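Local coordinates for protein FACT complex subunit SPT16 (Ashbya gossypii, PDB 6A8M) that probably helps reorganise nucleosomes as a subunit of the histone chaperone FACT, this chain being the N-terminal, peptidase-like part of SPT16, at residues 73-79 against 101-107. Residues are numbered along the deposited sequence; the frame is centred on the assembly and turned at random.
Sequences CVVITSA and KIELWQS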
loop_
_atom_site.group_PDB
_atom_site.type_symbol
_atom_site.label_atom_id
_atom_site.label_comp_id
_atom_site.label_asym_id
_atom_site.label_seq_id
_atom_site.Cartn_x
_atom_site.Cartn_y
_atom_site.Cartn_z
ATOM N N CYS A 73 -25.299 9.510 4.727
ATOM C CA CYS A 73 -24.473 8.346 4.990
ATOM C C CYS A 73 -25.085 7.637 6.187
ATOM O O CYS A 73 -25.534 8.291 7.129
ATOM C CB CYS A 73 -23.012 8.751 5.263
ATOM S SG CYS A 73 -21.947 7.457 5.916
ATOM N N VAL A 74 -25.148 6.308 6.124
ATOM C CA VAL A 74 -25.613 5.494 7.240
ATOM C C VAL A 74 -24.428 4.681 7.726
ATOM O O VAL A 74 -23.749 4.030 6.923
ATOM C CB VAL A 74 -26.779 4.572 6.832
ATOM C CG1 VAL A 74 -27.165 3.669 8.008
ATOM C CG2 VAL A 74 -27.971 5.391 6.376
ATOM N N VAL A 75 -24.167 4.736 9.030
ATOM C CA VAL A 75 -23.179 3.887 9.685
ATOM C C VAL A 75 -23.929 3.011 10.678
ATOM O O VAL A 75 -24.622 3.531 11.558
ATOM C CB VAL A 75 -22.107 4.721 10.404
ATOM C CG1 VAL A 75 -21.072 3.828 11.041
ATOM C CG2 VAL A 75 -21.470 5.704 9.433
ATOM N N ILE A 76 -23.797 1.693 10.536
ATOM C CA ILE A 76 -24.342 0.736 11.497
ATOM C C ILE A 76 -23.159 0.207 12.284
ATOM O O ILE A 76 -22.253 -0.409 11.709
ATOM C CB ILE A 76 -25.094 -0.416 10.812
ATOM C CG1 ILE A 76 -26.216 0.110 9.915
ATOM C CG2 ILE A 76 -25.614 -1.438 11.868
ATOM C CD1 ILE A 76 -26.925 -0.979 9.119
ATOM N N THR A 77 -23.139 0.467 13.584
ATOM C CA THR A 77 -21.991 0.070 14.390
ATOM C C THR A 77 -22.416 0.027 15.854
ATOM O O THR A 77 -23.507 0.467 16.219
ATOM C CB THR A 77 -20.802 1.015 14.170
ATOM O OG1 THR A 77 -19.602 0.384 14.632
ATOM C CG2 THR A 77 -21.004 2.352 14.907
ATOM N N SER A 78 -21.533 -0.504 16.688
ATOM C CA SER A 78 -21.891 -0.775 18.073
ATOM C C SER A 78 -21.980 0.517 18.881
ATOM O O SER A 78 -21.485 1.572 18.483
ATOM C CB SER A 78 -20.855 -1.694 18.712
ATOM O OG SER A 78 -19.616 -1.012 18.804
ATOM N N ALA A 79 -22.601 0.409 20.060
ATOM C CA ALA A 79 -22.735 1.579 20.918
ATOM C C ALA A 79 -21.369 2.123 21.325
ATOM O O ALA A 79 -21.184 3.341 21.432
ATOM C CB ALA A 79 -23.571 1.227 22.149
ATOM N N LYS A 101 -26.556 14.358 5.534
ATOM C CA LYS A 101 -26.914 13.972 6.894
ATOM C C LYS A 101 -26.367 12.584 7.182
ATOM O O LYS A 101 -26.733 11.619 6.502
ATOM C CB LYS A 101 -28.431 13.996 7.079
ATOM C CG LYS A 101 -28.890 13.691 8.489
ATOM C CD LYS A 101 -30.381 13.394 8.520
ATOM C CE LYS A 101 -30.867 13.314 9.948
ATOM N NZ LYS A 101 -29.838 12.659 10.808
ATOM N N ILE A 102 -25.513 12.482 8.194
ATOM C CA ILE A 102 -24.981 11.194 8.637
ATOM C C ILE A 102 -25.882 10.662 9.735
ATOM O O ILE A 102 -26.180 11.376 10.698
ATOM C CB ILE A 102 -23.541 11.338 9.150
ATOM C CG1 ILE A 102 -22.611 11.873 8.063
ATOM C CG2 ILE A 102 -23.017 10.003 9.709
ATOM C CD1 ILE A 102 -21.245 12.284 8.623
ATOM N N GLU A 103 -26.306 9.405 9.606
ATOM C CA GLU A 103 -27.086 8.732 10.637
ATOM C C GLU A 103 -26.267 7.596 11.227
ATOM O O GLU A 103 -25.738 6.761 10.489
ATOM C CB GLU A 103 -28.399 8.183 10.068
ATOM C CG GLU A 103 -29.213 9.218 9.342
ATOM C CD GLU A 103 -30.533 8.687 8.850
ATOM O OE1 GLU A 103 -31.172 9.372 8.023
ATOM O OE2 GLU A 103 -30.937 7.592 9.288
ATOM N N LEU A 104 -26.153 7.574 12.555
ATOM C CA LEU A 104 -25.526 6.469 13.269
ATOM C C LEU A 104 -26.642 5.562 13.767
ATOM O O LEU A 104 -27.405 5.940 14.664
ATOM C CB LEU A 104 -24.675 6.986 14.429
ATOM C CG LEU A 104 -23.661 8.039 14.000
ATOM C CD1 LEU A 104 -22.916 8.628 15.194
ATOM C CD2 LEU A 104 -22.691 7.406 13.036
ATOM N N TRP A 105 -26.752 4.379 13.177
ATOM C CA TRP A 105 -27.660 3.350 13.673
ATOM C C TRP A 105 -26.878 2.415 14.595
ATOM O O TRP A 105 -25.896 1.795 14.174
ATOM C CB TRP A 105 -28.271 2.564 12.513
ATOM C CG TRP A 105 -29.060 3.380 11.502
ATOM C CD1 TRP A 105 -29.348 4.722 11.547
ATOM C CD2 TRP A 105 -29.633 2.892 10.289
ATOM N NE1 TRP A 105 -30.070 5.096 10.426
ATOM C CE2 TRP A 105 -30.257 3.989 9.639
ATOM C CE3 TRP A 105 -29.670 1.634 9.676
ATOM C CZ2 TRP A 105 -30.924 3.853 8.423
ATOM C CZ3 TRP A 105 -30.331 1.505 8.469
ATOM C CH2 TRP A 105 -30.942 2.606 7.849
ATOM N N GLN A 106 -27.312 2.300 15.847
ATOM C CA GLN A 106 -26.587 1.493 16.817
ATOM C C GLN A 106 -26.951 0.022 16.619
ATOM O O GLN A 106 -28.125 -0.332 16.664
ATOM C CB GLN A 106 -26.943 1.974 18.217
ATOM C CG GLN A 106 -26.160 1.389 19.355
ATOM C CD GLN A 106 -26.562 2.031 20.676
ATOM O OE1 GLN A 106 -27.300 1.442 21.475
ATOM N NE2 GLN A 106 -26.095 3.254 20.900
ATOM N N SER A 107 -25.955 -0.819 16.363
ATOM C CA SER A 107 -26.185 -2.250 16.233
ATOM C C SER A 107 -26.391 -2.883 17.610
ATOM O O SER A 107 -26.198 -2.260 18.657
ATOM C CB SER A 107 -25.010 -2.916 15.523
ATOM O OG SER A 107 -23.847 -2.919 16.343
HETATM O O HOH W 1 -24.279 -1.857 20.583
#
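Val74 presses one methyl flat onto the indole of Trp105: with chi1 at 176°, Val74 turns CG1 away from its own amide and over the indole, 3.4 Å from the centroid of the six-membered ring and 11° off the ring normal, a close CH-pi contact. Ile76 meets the same indole obliquely, CG1 lying 3.8 Å from Trp105 CE3. The ring's rotation is helped at its edge, where Trp105 NE1 donates in plane to the anti lone pair of Glu103 OE2 at 2.9 Å; Glu103 OE1, in turn, forms a salt bridge with Arg124 of helix 113-128, which packs over this face. On the face turned to helix 79-95, Leu104 runs alongside Val75, its CD2 3.8 Å from Val75 CB.

Beneath the side chains, six backbone hydrogen bonds join the strands in parallel, from Cys73 N to Lys101 O (3.1 Å) through to Ser107 N and Thr77 O (2.8 Å). Beyond them, a water bridges Ala79 N and Ser107 O. The pair belongs to a beta-alpha-beta crossover through helix 79-95, with 101-106 an outermost strand of the N-terminal lobe's mixed sheet. An alanine in place of Trp105 would probably strip the indole from Val74 CG1 and Ile76 CG1, leaving a gap beneath helix 113-128, and take the NE1 donor from Glu103 OE2. Apolar packing against a ring held by a carboxylate thus lets Trp105, on an edge strand, help shield the buried Val74 and Ile76 of its neighbour.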